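Local coordinates for foldase protein PrsA (Streptococcus pneumoniae, PDB 5TVL) that probably assists the extracellular folding of secreted proteins after translocation and probably acts as a peptidyl-prolyl cis-trans isomerase, at residues Tyr18-Asn23 with Asp262-Gln266; Gln43-Glu47 with Leu94-Lys98; Leu48-Val53 with Ile86-Leu91. All blocks are in the same frame, centred on the assembly; numbering follows the deposited sequence.

Interaction 1. Residues Tyr18-Asn23 with Asp262-Gln266; sequences YEQVKN and DQAFQ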
loop_
_atom_site.group_PDB
_atom_site.type_symbol
_atom_site.label_atom_id
_atom_site.label_comp_id
_atom_site.label_asym_id
_atom_site.label_seq_id
_atom_site.Cartn_x
_atom_site.Cartn_y
_atom_site.Cartn_z
ATOM N N TYR A 18 -37.294 11.134 5.597
ATOM C CA TYR A 18 -36.313 10.730 6.607
ATOM C C TYR A 18 -36.594 9.311 7.122
ATOM O O TYR A 18 -35.693 8.467 7.151
ATOM C CB TYR A 18 -36.245 11.704 7.796
ATOM C CG TYR A 18 -35.555 11.063 8.984
ATOM C CD1 TYR A 18 -34.194 10.747 8.933
ATOM C CD2 TYR A 18 -36.272 10.698 10.126
ATOM C CE1 TYR A 18 -33.562 10.124 10.002
ATOM C CE2 TYR A 18 -35.645 10.078 11.199
ATOM C CZ TYR A 18 -34.294 9.792 11.130
ATOM O OH TYR A 18 -33.674 9.177 12.183
ATOM N N GLU A 19 -37.839 9.056 7.524
ATOM C CA GLU A 19 -38.213 7.750 8.086
ATOM C C GLU A 19 -37.972 6.561 7.146
ATOM O O GLU A 19 -37.846 5.439 7.621
ATOM C CB GLU A 19 -39.666 7.755 8.584
ATOM C CG GLU A 19 -39.865 8.474 9.917
ATOM C CD GLU A 19 -39.147 7.814 11.085
ATOM O OE1 GLU A 19 -38.860 6.599 11.022
ATOM O OE2 GLU A 19 -38.863 8.526 12.073
ATOM N N GLN A 20 -37.912 6.811 5.833
ATOM C CA GLN A 20 -37.518 5.801 4.842
ATOM C C GLN A 20 -36.022 5.823 4.526
ATOM O O GLN A 20 -35.386 4.766 4.497
ATOM C CB GLN A 20 -38.313 5.983 3.544
ATOM C CG GLN A 20 -39.816 5.785 3.694
ATOM C CD GLN A 20 -40.191 4.363 4.073
ATOM O OE1 GLN A 20 -39.742 3.404 3.443
ATOM N NE2 GLN A 20 -41.017 4.221 5.106
ATOM N N VAL A 21 -35.467 7.014 4.290
ATOM C CA VAL A 21 -34.045 7.158 3.902
ATOM C C VAL A 21 -33.044 6.716 4.981
ATOM O O VAL A 21 -31.920 6.329 4.654
ATOM C CB VAL A 21 -33.701 8.607 3.446
ATOM C CG1 VAL A 21 -33.387 9.523 4.623
ATOM C CG2 VAL A 21 -32.533 8.607 2.473
ATOM N N LYS A 22 -33.455 6.765 6.252
ATOM C CA LYS A 22 -32.609 6.319 7.376
ATOM C C LYS A 22 -32.163 4.849 7.314
ATOM O O LYS A 22 -31.185 4.480 7.954
ATOM C CB LYS A 22 -33.298 6.592 8.723
ATOM C CG LYS A 22 -34.524 5.740 9.024
ATOM C CD LYS A 22 -35.055 6.025 10.418
ATOM C CE LYS A 22 -36.061 4.976 10.862
ATOM N NZ LYS A 22 -36.531 5.232 12.252
ATOM N N ASN A 23 -32.890 4.020 6.570
ATOM C CA ASN A 23 -32.497 2.623 6.342
ATOM C C ASN A 23 -31.537 2.429 5.163
ATOM O O ASN A 23 -30.983 1.340 4.998
ATOM C CB ASN A 23 -33.744 1.758 6.154
ATOM C CG ASN A 23 -34.623 1.741 7.393
ATOM O OD1 ASN A 23 -34.184 1.322 8.468
ATOM N ND2 ASN A 23 -35.863 2.204 7.256
ATOM N N ASP A 262 -31.657 7.441 17.366
ATOM C CA ASP A 262 -32.468 6.633 16.450
ATOM C C ASP A 262 -31.832 5.258 16.225
ATOM O O ASP A 262 -30.667 5.166 15.849
ATOM C CB ASP A 262 -32.644 7.372 15.121
ATOM C CG ASP A 262 -33.797 6.835 14.292
ATOM O OD1 ASP A 262 -33.765 5.648 13.901
ATOM O OD2 ASP A 262 -34.733 7.613 14.010
ATOM N N GLN A 263 -32.618 4.202 16.436
ATOM C CA GLN A 263 -32.140 2.811 16.376
ATOM C C GLN A 263 -31.621 2.385 14.994
ATOM O O GLN A 263 -30.762 1.504 14.903
ATOM C CB GLN A 263 -33.261 1.857 16.841
ATOM C CG GLN A 263 -32.907 0.371 16.914
ATOM C CD GLN A 263 -31.706 0.076 17.801
ATOM O OE1 GLN A 263 -31.478 0.750 18.808
ATOM N NE2 GLN A 263 -30.930 -0.941 17.429
ATOM N N ALA A 264 -32.136 3.006 13.932
ATOM C CA ALA A 264 -31.720 2.704 12.554
ATOM C C ALA A 264 -30.212 2.838 12.310
ATOM O O ALA A 264 -29.651 2.080 11.517
ATOM C CB ALA A 264 -32.482 3.583 11.571
ATOM N N PHE A 265 -29.568 3.788 12.989
ATOM C CA PHE A 265 -28.130 4.035 12.818
ATOM C C PHE A 265 -27.217 3.276 13.791
ATOM O O PHE A 265 -25.999 3.364 13.665
ATOM C CB PHE A 265 -27.847 5.537 12.910
ATOM C CG PHE A 265 -28.649 6.357 11.942
ATOM C CD1 PHE A 265 -28.240 6.499 10.619
ATOM C CD2 PHE A 265 -29.819 6.980 12.348
ATOM C CE1 PHE A 265 -28.988 7.253 9.721
ATOM C CE2 PHE A 265 -30.571 7.735 11.456
ATOM C CZ PHE A 265 -30.156 7.870 10.140
ATOM N N GLN A 266 -27.791 2.519 14.732
ATOM C CA GLN A 266 -27.021 1.862 15.808
ATOM C C GLN A 266 -25.926 0.908 15.310
ATOM O O GLN A 266 -24.838 0.862 15.891
ATOM C CB GLN A 266 -27.972 1.112 16.760
ATOM C CG GLN A 266 -27.337 0.574 18.042
ATOM C CD GLN A 266 -26.794 1.667 18.947
ATOM O OE1 GLN A 266 -27.454 2.680 19.181
ATOM N NE2 GLN A 266 -25.589 1.465 19.467
#

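Interaction 2. Residues Gln43-Glu47 with Leu94-Lys98; sequences QYGSE and LAVKK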
loop_
_atom_site.group_PDB
_atom_site.type_symbol
_atom_site.label_atom_id
_atom_site.label_comp_id
_atom_site.label_asym_id
_atom_site.label_seq_id
_atom_site.Cartn_x
_atom_site.Cartn_y
_atom_site.Cartn_z
ATOM N N GLN A 43 -12.122 18.867 18.516
ATOM C CA GLN A 43 -10.798 18.536 19.057
ATOM C C GLN A 43 -9.664 19.266 18.349
ATOM O O GLN A 43 -8.928 20.021 18.979
ATOM C CB GLN A 43 -10.553 17.025 18.993
ATOM C CG GLN A 43 -11.443 16.221 19.926
ATOM C CD GLN A 43 -11.147 16.462 21.398
ATOM O OE1 GLN A 43 -10.054 16.904 21.767
ATOM N NE2 GLN A 43 -12.125 16.172 22.252
ATOM N N TYR A 44 -9.539 19.046 17.043
ATOM C CA TYR A 44 -8.358 19.468 16.282
ATOM C C TYR A 44 -8.581 20.640 15.313
ATOM O O TYR A 44 -7.642 21.049 14.630
ATOM C CB TYR A 44 -7.815 18.269 15.502
ATOM C CG TYR A 44 -7.564 17.038 16.350
ATOM C CD1 TYR A 44 -6.377 16.890 17.064
ATOM C CD2 TYR A 44 -8.513 16.016 16.434
ATOM C CE1 TYR A 44 -6.143 15.764 17.842
ATOM C CE2 TYR A 44 -8.289 14.886 17.210
ATOM C CZ TYR A 44 -7.101 14.763 17.913
ATOM O OH TYR A 44 -6.855 13.648 18.683
ATOM N N GLY A 45 -9.796 21.186 15.260
ATOM C CA GLY A 45 -10.166 22.204 14.265
ATOM C C GLY A 45 -9.317 23.464 14.265
ATOM O O GLY A 45 -8.911 23.948 13.202
ATOM N N SER A 46 -9.055 23.986 15.464
ATOM C CA SER A 46 -8.212 25.181 15.662
ATOM C C SER A 46 -6.792 25.073 15.087
ATOM O O SER A 46 -6.222 26.082 14.656
ATOM C CB SER A 46 -8.121 25.515 17.154
ATOM O OG SER A 46 -7.829 24.357 17.919
ATOM N N GLU A 47 -6.233 23.862 15.079
ATOM C CA GLU A 47 -4.875 23.628 14.563
ATOM C C GLU A 47 -4.751 23.766 13.047
ATOM O O GLU A 47 -3.662 24.058 12.544
ATOM C CB GLU A 47 -4.370 22.241 14.966
ATOM C CG GLU A 47 -4.285 22.028 16.465
ATOM C CD GLU A 47 -3.602 20.732 16.830
ATOM O OE1 GLU A 47 -4.242 19.909 17.517
ATOM O OE2 GLU A 47 -2.433 20.536 16.431
ATOM N N LEU A 94 -4.104 14.435 10.723
ATOM C CA LEU A 94 -3.428 15.238 11.755
ATOM C C LEU A 94 -3.463 14.533 13.115
ATOM O O LEU A 94 -2.432 14.410 13.774
ATOM C CB LEU A 94 -4.068 16.632 11.840
ATOM C CG LEU A 94 -3.534 17.733 12.769
ATOM C CD1 LEU A 94 -3.947 19.101 12.229
ATOM C CD2 LEU A 94 -4.006 17.575 14.212
ATOM N N ALA A 95 -4.642 14.067 13.518
ATOM C CA ALA A 95 -4.805 13.313 14.769
ATOM C C ALA A 95 -4.041 11.979 14.775
ATOM O O ALA A 95 -3.486 11.587 15.803
ATOM C CB ALA A 95 -6.280 13.067 15.048
ATOM N N VAL A 96 -4.022 11.293 13.631
ATOM C CA VAL A 96 -3.318 10.006 13.483
ATOM C C VAL A 96 -1.790 10.172 13.578
ATOM O O VAL A 96 -1.100 9.285 14.096
ATOM C CB VAL A 96 -3.734 9.286 12.165
ATOM C CG1 VAL A 96 -2.857 8.074 11.867
ATOM C CG2 VAL A 96 -5.199 8.857 12.231
ATOM N N LYS A 97 -1.269 11.298 13.092
ATOM C CA LYS A 97 0.163 11.610 13.217
ATOM C C LYS A 97 0.591 11.809 14.678
ATOM O O LYS A 97 1.679 11.387 15.051
ATOM C CB LYS A 97 0.524 12.847 12.386
ATOM C CG LYS A 97 2.017 13.091 12.190
ATOM C CD LYS A 97 2.253 14.392 11.433
ATOM C CE LYS A 97 3.726 14.754 11.321
ATOM N NZ LYS A 97 4.421 14.009 10.240
ATOM N N LYS A 98 -0.257 12.442 15.491
ATOM C CA LYS A 98 0.043 12.669 16.921
ATOM C C LYS A 98 0.147 11.377 17.727
ATOM O O LYS A 98 1.082 11.214 18.518
ATOM C CB LYS A 98 -1.018 13.555 17.586
ATOM C CG LYS A 98 -0.977 15.011 17.174
ATOM C CD LYS A 98 -1.790 15.858 18.136
ATOM C CE LYS A 98 -1.845 17.312 17.696
ATOM N NZ LYS A 98 -2.646 18.147 18.635
#

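Interaction 3. Residues Leu48-Val53 with Ile86-Leu91; sequences LDDKEV and IRTSKL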
loop_
_atom_site.group_PDB
_atom_site.type_symbol
_atom_site.label_atom_id
_atom_site.label_comp_id
_atom_site.label_asym_id
_atom_site.label_seq_id
_atom_site.Cartn_x
_atom_site.Cartn_y
_atom_site.Cartn_z
ATOM N N LEU A 48 -5.853 23.548 12.326
ATOM C CA LEU A 48 -5.821 23.486 10.866
ATOM C C LEU A 48 -6.130 24.837 10.234
ATOM O O LEU A 48 -7.165 25.446 10.521
ATOM C CB LEU A 48 -6.810 22.429 10.362
ATOM C CG LEU A 48 -6.832 22.129 8.860
ATOM C CD1 LEU A 48 -5.443 21.850 8.299
ATOM C CD2 LEU A 48 -7.758 20.954 8.600
ATOM N N ASP A 49 -5.224 25.282 9.365
ATOM C CA ASP A 49 -5.371 26.527 8.618
ATOM C C ASP A 49 -6.246 26.287 7.384
ATOM O O ASP A 49 -6.185 25.216 6.774
ATOM C CB ASP A 49 -3.981 27.031 8.198
ATOM C CG ASP A 49 -3.992 28.458 7.665
ATOM O OD1 ASP A 49 -4.904 29.244 8.006
ATOM O OD2 ASP A 49 -3.069 28.797 6.894
ATOM N N ASP A 50 -7.051 27.284 7.019
ATOM C CA ASP A 50 -7.919 27.193 5.831
ATOM C C ASP A 50 -7.180 27.285 4.488
ATOM O O ASP A 50 -7.747 26.918 3.462
ATOM C CB ASP A 50 -9.024 28.259 5.881
ATOM C CG ASP A 50 -10.078 27.952 6.924
ATOM O OD1 ASP A 50 -10.755 26.908 6.800
ATOM O OD2 ASP A 50 -10.232 28.757 7.865
ATOM N N LYS A 51 -5.942 27.778 4.492
ATOM C CA LYS A 51 -5.131 27.889 3.272
ATOM C C LYS A 51 -4.822 26.529 2.637
ATOM O O LYS A 51 -4.908 26.384 1.420
ATOM C CB LYS A 51 -3.824 28.646 3.558
ATOM C CG LYS A 51 -3.004 28.986 2.319
ATOM C CD LYS A 51 -1.930 30.021 2.626
ATOM C CE LYS A 51 -1.024 30.268 1.429
ATOM N NZ LYS A 51 -1.750 30.849 0.266
ATOM N N GLU A 52 -4.464 25.547 3.463
ATOM C CA GLU A 52 -4.156 24.187 2.984
ATOM C C GLU A 52 -5.381 23.473 2.394
ATOM O O GLU A 52 -5.260 22.709 1.434
ATOM C CB GLU A 52 -3.559 23.343 4.115
ATOM C CG GLU A 52 -2.185 23.808 4.572
ATOM C CD GLU A 52 -1.746 23.150 5.865
ATOM O OE1 GLU A 52 -2.401 23.384 6.904
ATOM O OE2 GLU A 52 -0.742 22.410 5.846
ATOM N N VAL A 53 -6.552 23.731 2.973
ATOM C CA VAL A 53 -7.814 23.191 2.463
ATOM C C VAL A 53 -8.155 23.844 1.120
ATOM O O VAL A 53 -8.603 23.162 0.198
ATOM C CB VAL A 53 -8.972 23.375 3.478
ATOM C CG1 VAL A 53 -10.307 22.930 2.883
ATOM C CG2 VAL A 53 -8.677 22.607 4.766
ATOM N N ILE A 86 -12.749 17.476 2.879
ATOM C CA ILE A 86 -11.287 17.597 2.793
ATOM C C ILE A 86 -10.718 18.040 4.144
ATOM O O ILE A 86 -9.739 17.472 4.625
ATOM C CB ILE A 86 -10.847 18.596 1.695
ATOM C CG1 ILE A 86 -11.218 18.066 0.302
ATOM C CG2 ILE A 86 -9.339 18.850 1.756
ATOM C CD1 ILE A 86 -11.231 19.131 -0.779
ATOM N N ARG A 87 -11.337 19.062 4.731
ATOM C CA ARG A 87 -10.996 19.539 6.075
ATOM C C ARG A 87 -11.050 18.420 7.128
ATOM O O ARG A 87 -10.125 18.279 7.927
ATOM C CB ARG A 87 -11.925 20.694 6.472
ATOM C CG ARG A 87 -11.635 21.295 7.831
ATOM C CD ARG A 87 -12.353 22.615 8.030
ATOM N NE ARG A 87 -12.008 23.200 9.326
ATOM C CZ ARG A 87 -10.874 23.845 9.609
ATOM N NH1 ARG A 87 -9.924 24.030 8.688
ATOM N NH2 ARG A 87 -10.689 24.322 10.837
ATOM N N THR A 88 -12.121 17.625 7.109
ATOM C CA THR A 88 -12.278 16.493 8.034
ATOM C C THR A 88 -11.152 15.462 7.865
ATOM O O THR A 88 -10.568 15.007 8.851
ATOM C CB THR A 88 -13.641 15.795 7.836
ATOM O OG1 THR A 88 -14.697 16.765 7.909
ATOM C CG2 THR A 88 -13.867 14.713 8.894
ATOM N N SER A 89 -10.860 15.109 6.611
ATOM C CA SER A 89 -9.751 14.209 6.265
ATOM C C SER A 89 -8.418 14.709 6.824
ATOM O O SER A 89 -7.647 13.935 7.399
ATOM C CB SER A 89 -9.645 14.044 4.743
ATOM O OG SER A 89 -8.373 13.541 4.365
ATOM N N LYS A 90 -8.157 16.001 6.642
ATOM C CA LYS A 90 -6.945 16.621 7.165
ATOM C C LYS A 90 -6.897 16.604 8.692
ATOM O O LYS A 90 -5.835 16.394 9.262
ATOM C CB LYS A 90 -6.778 18.047 6.632
ATOM C CG LYS A 90 -6.341 18.095 5.177
ATOM C CD LYS A 90 -5.975 19.505 4.753
ATOM C CE LYS A 90 -5.862 19.626 3.240
ATOM N NZ LYS A 90 -4.794 18.766 2.656
ATOM N N LEU A 91 -8.039 16.814 9.346
ATOM C CA LEU A 91 -8.119 16.732 10.814
ATOM C C LEU A 91 -7.941 15.307 11.354
ATOM O O LEU A 91 -7.451 15.131 12.467
ATOM C CB LEU A 91 -9.440 17.332 11.329
ATOM C CG LEU A 91 -9.623 18.844 11.129
ATOM C CD1 LEU A 91 -11.036 19.275 11.503
ATOM C CD2 LEU A 91 -8.591 19.639 11.913
#

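Interaction 1. Residues Tyr18-Asn23 with Asp262-Gln266
K22 lies against F265, A264 and D262 in turn along its length. Its CB approaches the F265 ring obliquely, 3.7 Å from CZ. With chi1 at 69°, CG sits between the backbone N and the carbonyl carbon, and the extended chain beyond it passes A264, where K22 CD is 3.7 Å from A264 CB. At the tip, NZ gives a hydrogen bond to the syn lone pair of D262 OD1 (3.2 Å) and another to E19 OE1 (3.0 Å), a salt-bridge network of three residues. The contact thus ties the N-terminal helix 14-21 to the C-terminal tail, 239 residues further on, which enters here through an Asx turn: A264 N donates to the anti lone pair of D262 OD1 at 3.1 Å and 157°. The other carboxylate oxygen, OD2, accepts from Y18 OH at 2.6 Å from above the carboxylate plane, 70° out of it; the ring and carboxylate planes are nearly perpendicular. The same hydroxyl lies in plane at the edge of the F265 ring, 3.5 Å from CE2. L4 of the second subunit packs on both Y18 and F265, and F17 of that subunit meets the F265 ring edge-to-face.

Interaction 2. Residues Gln43-Glu47 with Leu94-Lys98
A helix-to-helix contact brings Y44 and E47, near the end of helix 25-44, against L94, A95 and K98 on helix 79-102. It belongs to the helical part of the chain that, as in other PrsA proteins, is probably built from N- and C-terminal segments around an inserted rotamase domain. The Y44 ring lies across the opposing helix with one face over A95: CB stands 3.7 Å from the ring centroid and 23° off the normal, a CH-pi contact displaced toward the CZ side of the ring. L94 CD2 comes up obliquely to Y44 CD1 at 3.8 Å, and the same CD2 lies 4.0 Å from E47 OE2. One turn along the helix from L94, the extended K98 chain brings NZ to the edge of the Y44 ring, near its plane and 4.2 Å from CD1, so the ammonium does not lie over the pi face. It is directed instead to E47, whose chi1 of -61° turns CG away from its own carbonyl. K98 NZ donates to E47 OE1 at 2.6 Å, on the syn side and 17° out of the carboxylate plane, with OE2 3.3 Å from the same nitrogen. Y44 OH is hydrogen-bonded to E252 OE1 on helix 242-255. The chemistry is thus graded: a tyrosine face resting on a buried alanine methyl, with its hydroxyl bound to a third helix, and an ion pair between exposed residues whose strength would depend on solvent.

Interaction 3. Residues Leu48-Val53 with Ile86-Leu91
The backbones approach most closely at V53 and R87, whose CA atoms are 6.0 Å apart, and again at L48 and L91, with CA atoms 7.1 Å apart, so the start of helix 50-64 and the residues leading into it lie along helix 79-102. L48 supplies the apolar centre of one end. Its CB is 3.7 Å from L91 CD2, while L48 CD2 meets K90 CB at 3.6 Å, the two side chains crossing at about a right angle. At the other end the branches of V53 divide their work: CG1 faces I86 CG2 at 4.3 Å, and CG2 rests 4.1 Å from R87 CB while also touching K90 CD. The K90 chain runs on past the backbone of E52, with CE 3.6 Å from E52 O, and bends at its last torsion (chi4 -62°), its NZ bonding to T56 OG1 one turn further along helix 50-64. R87 and L48 run side by side but point opposite ways, with R87 extended from CG to NE. L48 O sits in plane at the guanidinium edge, yet no hydrogen bond joins them. D50 OD1 is 3.5 Å from R87 NH1 but well out of the guanidinium plane, with the two flat groups 30° apart. This pairing therefore rests on charge alone. R87 NE has a salt bridge to E41 on helix 25-44. Directional polar bonding of R87 and K90 is thus made outside the two segments; between them, hydrocarbon contact and an undirected electrostatic attraction do the joining.

Interactions 2 and 3 are neighbours on helix 79-102, their centres 10 Å apart, and they touch directly: G45 O lies 3.0 Å from R87 NH2, and L91 CD2 packs against Y44 O and G45 CA. The connection between helices 25-44 and 50-64 is thereby held to one helix on successive turns. Interaction 1 is remote, its centre 30 Å from both others, with nearest atoms about 20 Å from interaction 2 and about 17 Å from interaction 3. The closures are nested along the chain, 3 within 2 and 2 within 1. The PPIC-type rotamase region, roughly 116-215, also lies within the loop closed by interaction 1.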